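Local coordinates for protein alpha-pyrone synthesis polyketide synthase-like Pks18 (Mycobacterium tuberculosis, PDB 1TED) that probably extends medium- and long-chain aliphatic acyl-CoA starters with malonyl-CoA to make tri- and tetraketide alpha-pyrones, as a type III polyketide synthase, at residues L138-S143 with P149-A154; P291-M296 with L302-I307. One frame throughout, in Å; residues are numbered along the deposited sequence.

Interaction 1 (L138-S143 with P149-A154); sequences LVLATS and PGVDVA. With MYR (myristic acid), chain E.
Leu140 on the strand and Asp152 in the first turn of the helix mark the nearest backbone approach, with their CA atoms 6.1 Å apart. Both send their CB atoms toward the other segment and meet there, Leu140 CB lying 4.1 Å from Asp152 CB. Leu138, two residues earlier on the same strand face, comes in beside them: its CD2 lies 4.0 Å from Asp152 CB and 3.4 Å from Asp152 O, and the two side chains cross at about a right angle. With CG turned anti to the backbone N (chi1 -169°), Leu140 places its CD2 4.3 Å from Val151 CG1, an apolar contact that Phe109 and Ala113 of helix 102-125 extend around the valine. Branched aliphatic residues suit this buried seam because they fill the space between strand and helix without needing polar partners. Asp152 fits by dividing its side chain: the methylene joins the apolar layer, while the buried carboxylate forms a salt bridge through OD2 with Arg167 on the neighbouring strand 166-171. The helix begins at Val151, directly after Gly150 at the N-cap. Where strand 135-142 ends, Ser143 meets the bound fatty acid, its CB 3.6 Å from the terminal methyl C14 of myristic acid, so the edge of this region borders the lipid; its N is hydrogen-bonded to Glu203. Strand 135-142, helix 151-159 and the adjacent parallel strand 166-171 together form a beta-alpha-beta crossover of the kind found in the thiolase fold.

Interaction 2 (P291-M296 with L302-I307); sequences PVVTEM and LQISDI
Val293 and Thr294, consecutive residues of helix 281-299, receive Ile304 from the short 3-10 turn that follows this helix and leads toward strand 310-312, a helix-to-strand connection in the C-terminal half of the thiolase fold. Val292, just before them, packs on Phe253 and Gln255 of strand 247-256. Val293 is buried; its CG1, anti to the backbone N (chi1 167°), lies 4.2 Å from Ile304 CG1. A valine suits this position because its short branched side chain meets the turn through CG1 and also packs on Phe375 of strand 370-378. Thr294 stands at the exposed rim, where a small residue with one polar branch is at home: OG1 is hydrogen-bonded to Ala290 O one helical turn back, and the same oxygen, Thr294 OG1, lies 3.5 Å from Ile304 CD1, the two side chains crossing at about a right angle. Farther along, Met296 packs on Phe253, Val373 and Leu387, on the sheet side of the helix. Ile304, itself partly exposed, reaches across to the helix with an extended side chain. Its turn is steadied from within, since Gln303 N donates to Asp306 OD2 over 3.0 Å, reaching the anti side of the carboxylate 26° out of its plane. Backbone and backbone are joined through one water, which donates both its hydrogens: to Thr294 O at 2.7 Å and to Leu302 O at 2.6 Å.

How the interactions relate
Interaction 1 belongs to the buried core of the N-terminal half, whereas interaction 2 is partly buried and lies near the surface of the C-terminal half; they sit on opposite sides of the chain's centre, with centres about 34 Å apart, and share no helix or strand. Both pack a helix against a neighbouring piece of chain, yet their chemistry follows their depth. In the core, helix meets strand through aliphatic side chains, and the helix aspartate is paired with an arginine on the neighbouring strand. At the outer site, a single isoleucine supplies the turn's side of the apolar contact and water links the backbones. Both lie away from the probable nucleophile and substrate-binding residue, although 138-143 runs up to the bound fatty acid.

Interaction 1 (L138-S143 with P149-A154)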
loop_
_atom_site.group_PDB
_atom_site.type_symbol
_atom_site.label_atom_id
_atom_site.label_comp_id
_atom_site.label_asym_id
_atom_site.label_seq_id
_atom_site.Cartn_x
_atom_site.Cartn_y
_atom_site.Cartn_z
ATOM N N LEU A 138 -1.665 -0.418 -12.174
ATOM C CA LEU A 138 -2.248 -1.604 -11.581
ATOM C C LEU A 138 -2.222 -1.404 -10.076
ATOM O O LEU A 138 -1.142 -1.314 -9.483
ATOM C CB LEU A 138 -1.421 -2.838 -11.943
ATOM C CG LEU A 138 -1.599 -4.062 -11.043
ATOM C CD1 LEU A 138 -3.042 -4.500 -11.033
ATOM C CD2 LEU A 138 -0.726 -5.185 -11.548
ATOM N N VAL A 139 -3.398 -1.309 -9.457
ATOM C CA VAL A 139 -3.454 -1.140 -8.006
ATOM C C VAL A 139 -3.946 -2.436 -7.386
ATOM O O VAL A 139 -5.008 -2.964 -7.741
ATOM C CB VAL A 139 -4.387 0.022 -7.586
ATOM C CG1 VAL A 139 -4.338 0.210 -6.071
ATOM C CG2 VAL A 139 -3.966 1.299 -8.280
ATOM N N LEU A 140 -3.164 -2.952 -6.455
ATOM C CA LEU A 140 -3.511 -4.201 -5.798
ATOM C C LEU A 140 -3.725 -3.964 -4.305
ATOM O O LEU A 140 -2.845 -3.445 -3.619
ATOM C CB LEU A 140 -2.387 -5.213 -6.027
ATOM C CG LEU A 140 -2.570 -6.689 -5.666
ATOM C CD1 LEU A 140 -2.568 -6.860 -4.156
ATOM C CD2 LEU A 140 -3.851 -7.218 -6.309
ATOM N N ALA A 141 -4.904 -4.336 -3.812
ATOM C CA ALA A 141 -5.213 -4.175 -2.400
ATOM C C ALA A 141 -5.499 -5.515 -1.726
ATOM O O ALA A 141 -6.133 -6.402 -2.317
ATOM C CB ALA A 141 -6.401 -3.245 -2.226
ATOM N N THR A 142 -5.027 -5.642 -0.485
ATOM C CA THR A 142 -5.231 -6.846 0.319
ATOM C C THR A 142 -4.866 -6.549 1.760
ATOM O O THR A 142 -4.114 -5.616 2.039
ATOM C CB THR A 142 -4.305 -8.015 -0.112
ATOM O OG1 THR A 142 -4.250 -8.087 -1.540
ATOM C CG2 THR A 142 -4.827 -9.339 0.446
ATOM N N SER A 143 -5.390 -7.363 2.670
ATOM C CA SER A 143 -5.083 -7.247 4.088
ATOM C C SER A 143 -4.901 -8.659 4.634
ATOM O O SER A 143 -4.810 -8.861 5.840
ATOM C CB SER A 143 -6.215 -6.525 4.824
ATOM O OG SER A 143 -6.227 -5.146 4.487
ATOM N N PRO A 149 7.886 -10.897 -4.458
ATOM C CA PRO A 149 7.145 -10.466 -5.646
ATOM C C PRO A 149 5.723 -10.956 -5.344
ATOM O O PRO A 149 5.510 -12.152 -5.130
ATOM C CB PRO A 149 7.813 -11.247 -6.774
ATOM C CG PRO A 149 9.226 -11.364 -6.305
ATOM C CD PRO A 149 9.064 -11.702 -4.836
ATOM N N GLY A 150 4.770 -10.030 -5.281
ATOM C CA GLY A 150 3.407 -10.398 -4.958
ATOM C C GLY A 150 2.480 -10.747 -6.102
ATOM O O GLY A 150 2.899 -11.088 -7.215
ATOM N N VAL A 151 1.191 -10.659 -5.810
ATOM C CA VAL A 151 0.159 -10.958 -6.780
ATOM C C VAL A 151 0.173 -9.961 -7.930
ATOM O O VAL A 151 -0.129 -10.327 -9.063
ATOM C CB VAL A 151 -1.214 -10.973 -6.085
ATOM C CG1 VAL A 151 -2.323 -11.207 -7.083
ATOM C CG2 VAL A 151 -1.215 -12.061 -5.026
ATOM N N ASP A 152 0.546 -8.711 -7.649
ATOM C CA ASP A 152 0.603 -7.682 -8.695
ATOM C C ASP A 152 1.599 -8.035 -9.810
ATOM O O ASP A 152 1.279 -7.919 -10.998
ATOM C CB ASP A 152 0.939 -6.306 -8.095
ATOM C CG ASP A 152 2.346 -6.228 -7.522
ATOM O OD1 ASP A 152 2.723 -7.079 -6.683
ATOM O OD2 ASP A 152 3.078 -5.287 -7.907
ATOM N N VAL A 153 2.796 -8.472 -9.435
ATOM C CA VAL A 153 3.792 -8.848 -10.433
ATOM C C VAL A 153 3.267 -9.978 -11.340
ATOM O O VAL A 153 3.402 -9.911 -12.564
ATOM C CB VAL A 153 5.116 -9.299 -9.766
ATOM C CG1 VAL A 153 6.040 -9.898 -10.795
ATOM C CG2 VAL A 153 5.791 -8.110 -9.100
ATOM N N ALA A 154 2.661 -11.000 -10.742
ATOM C CA ALA A 154 2.125 -12.133 -11.497
ATOM C C ALA A 154 1.009 -11.745 -12.473
ATOM O O ALA A 154 0.865 -12.362 -13.523
ATOM C CB ALA A 154 1.628 -13.223 -10.533
HETATM C C1 MYR E . -14.110 -21.105 8.954
HETATM O O1 MYR E . -14.904 -21.709 8.237
HETATM O O2 MYR E . -14.327 -21.032 10.165
HETATM C C2 MYR E . -12.864 -20.452 8.353
HETATM C C3 MYR E . -12.951 -18.927 8.436
HETATM C C4 MYR E . -11.720 -18.269 7.807
HETATM C C5 MYR E . -11.777 -16.745 7.925
HETATM C C6 MYR E . -11.708 -16.267 9.378
HETATM C C7 MYR E . -10.338 -16.508 10.020
HETATM C C8 MYR E . -9.244 -15.638 9.398
HETATM C C9 MYR E . -9.506 -14.148 9.628
HETATM C C10 MYR E . -8.482 -13.296 8.879
HETATM C C11 MYR E . -8.779 -11.805 9.055
HETATM C C12 MYR E . -7.790 -10.948 8.264
HETATM C C13 MYR E . -8.147 -9.466 8.389
HETATM C C14 MYR E . -7.191 -8.597 7.571
#

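Interaction 2 (P291-M296 with L302-I307)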
loop_
_atom_site.group_PDB
_atom_site.type_symbol
_atom_site.label_atom_id
_atom_site.label_comp_id
_atom_site.label_asym_id
_atom_site.label_seq_id
_atom_site.Cartn_x
_atom_site.Cartn_y
_atom_site.Cartn_z
ATOM N N PRO A 291 -23.486 11.951 9.368
ATOM C CA PRO A 291 -22.813 13.236 9.150
ATOM C C PRO A 291 -21.883 13.317 7.932
ATOM O O PRO A 291 -21.900 14.312 7.204
ATOM C CB PRO A 291 -22.102 13.488 10.482
ATOM C CG PRO A 291 -21.898 12.120 11.036
ATOM C CD PRO A 291 -23.168 11.403 10.697
ATOM N N VAL A 292 -21.090 12.275 7.692
ATOM C CA VAL A 292 -20.191 12.278 6.540
ATOM C C VAL A 292 -20.970 12.188 5.220
ATOM O O VAL A 292 -20.720 12.956 4.286
ATOM C CB VAL A 292 -19.207 11.102 6.584
ATOM C CG1 VAL A 292 -18.083 11.348 5.608
ATOM C CG2 VAL A 292 -18.676 10.924 7.982
ATOM N N VAL A 293 -21.911 11.248 5.145
ATOM C CA VAL A 293 -22.705 11.078 3.934
ATOM C C VAL A 293 -23.517 12.327 3.619
ATOM O O VAL A 293 -23.647 12.718 2.460
ATOM C CB VAL A 293 -23.653 9.868 4.054
ATOM C CG1 VAL A 293 -24.689 9.894 2.942
ATOM C CG2 VAL A 293 -22.841 8.581 3.990
ATOM N N THR A 294 -24.058 12.956 4.655
ATOM C CA THR A 294 -24.856 14.164 4.481
ATOM C C THR A 294 -24.019 15.347 3.993
ATOM O O THR A 294 -24.446 16.110 3.124
ATOM C CB THR A 294 -25.546 14.569 5.798
ATOM O OG1 THR A 294 -26.480 13.552 6.178
ATOM C CG2 THR A 294 -26.285 15.905 5.628
ATOM N N GLU A 295 -22.828 15.499 4.559
ATOM C CA GLU A 295 -21.961 16.598 4.166
ATOM C C GLU A 295 -21.499 16.446 2.719
ATOM O O GLU A 295 -21.506 17.419 1.959
ATOM C CB GLU A 295 -20.751 16.684 5.101
ATOM C CG GLU A 295 -20.119 18.060 5.122
ATOM C CD GLU A 295 -21.032 19.117 5.738
ATOM O OE1 GLU A 295 -22.237 19.146 5.410
ATOM O OE2 GLU A 295 -20.545 19.933 6.550
ATOM N N MET A 296 -21.112 15.225 2.342
ATOM C CA MET A 296 -20.643 14.922 0.986
ATOM C C MET A 296 -21.737 15.109 -0.061
ATOM O O MET A 296 -21.493 15.669 -1.128
ATOM C CB MET A 296 -20.096 13.483 0.928
ATOM C CG MET A 296 -19.719 12.974 -0.468
ATOM S SD MET A 296 -21.140 12.542 -1.490
ATOM C CE MET A 296 -21.569 10.941 -0.831
ATOM N N LEU A 302 -27.130 17.315 -3.099
ATOM C CA LEU A 302 -28.039 16.221 -2.803
ATOM C C LEU A 302 -28.241 15.998 -1.311
ATOM O O LEU A 302 -27.468 16.483 -0.479
ATOM C CB LEU A 302 -27.502 14.935 -3.430
ATOM C CG LEU A 302 -27.314 14.928 -4.948
ATOM C CD1 LEU A 302 -26.340 13.816 -5.353
ATOM C CD2 LEU A 302 -28.665 14.747 -5.620
ATOM N N GLN A 303 -29.299 15.257 -0.996
ATOM C CA GLN A 303 -29.657 14.891 0.373
ATOM C C GLN A 303 -29.737 13.375 0.320
ATOM O O GLN A 303 -29.725 12.797 -0.762
ATOM C CB GLN A 303 -31.048 15.382 0.756
ATOM C CG GLN A 303 -31.401 16.806 0.437
ATOM C CD GLN A 303 -32.895 17.014 0.589
ATOM O OE1 GLN A 303 -33.496 16.524 1.545
ATOM N NE2 GLN A 303 -33.504 17.730 -0.351
ATOM N N ILE A 304 -29.869 12.747 1.480
ATOM C CA ILE A 304 -29.965 11.295 1.561
ATOM C C ILE A 304 -31.193 10.718 0.836
ATOM O O ILE A 304 -31.120 9.638 0.251
ATOM C CB ILE A 304 -29.957 10.840 3.044
ATOM C CG1 ILE A 304 -28.624 11.237 3.692
ATOM C CG2 ILE A 304 -30.152 9.341 3.141
ATOM C CD1 ILE A 304 -28.494 10.846 5.164
ATOM N N SER A 305 -32.306 11.446 0.852
ATOM C CA SER A 305 -33.544 10.996 0.203
ATOM C C SER A 305 -33.499 10.961 -1.327
ATOM O O SER A 305 -34.364 10.358 -1.960
ATOM C CB SER A 305 -34.715 11.883 0.640
ATOM O OG SER A 305 -34.512 13.229 0.242
ATOM N N ASP A 306 -32.507 11.614 -1.924
ATOM C CA ASP A 306 -32.371 11.628 -3.380
ATOM C C ASP A 306 -31.738 10.354 -3.929
ATOM O O ASP A 306 -31.911 10.026 -5.102
ATOM C CB ASP A 306 -31.473 12.782 -3.838
ATOM C CG ASP A 306 -32.078 14.134 -3.598
ATOM O OD1 ASP A 306 -33.272 14.322 -3.916
ATOM O OD2 ASP A 306 -31.342 15.018 -3.112
ATOM N N ILE A 307 -31.010 9.641 -3.082
ATOM C CA ILE A 307 -30.276 8.454 -3.509
ATOM C C ILE A 307 -30.991 7.140 -3.849
ATOM O O ILE A 307 -31.796 6.639 -3.075
ATOM C CB ILE A 307 -29.159 8.136 -2.465
ATOM C CG1 ILE A 307 -28.257 9.365 -2.274
ATOM C CG2 ILE A 307 -28.357 6.924 -2.898
ATOM C CD1 ILE A 307 -27.623 9.901 -3.576
HETATM O O HOH W 1 -26.801 16.682 1.981
#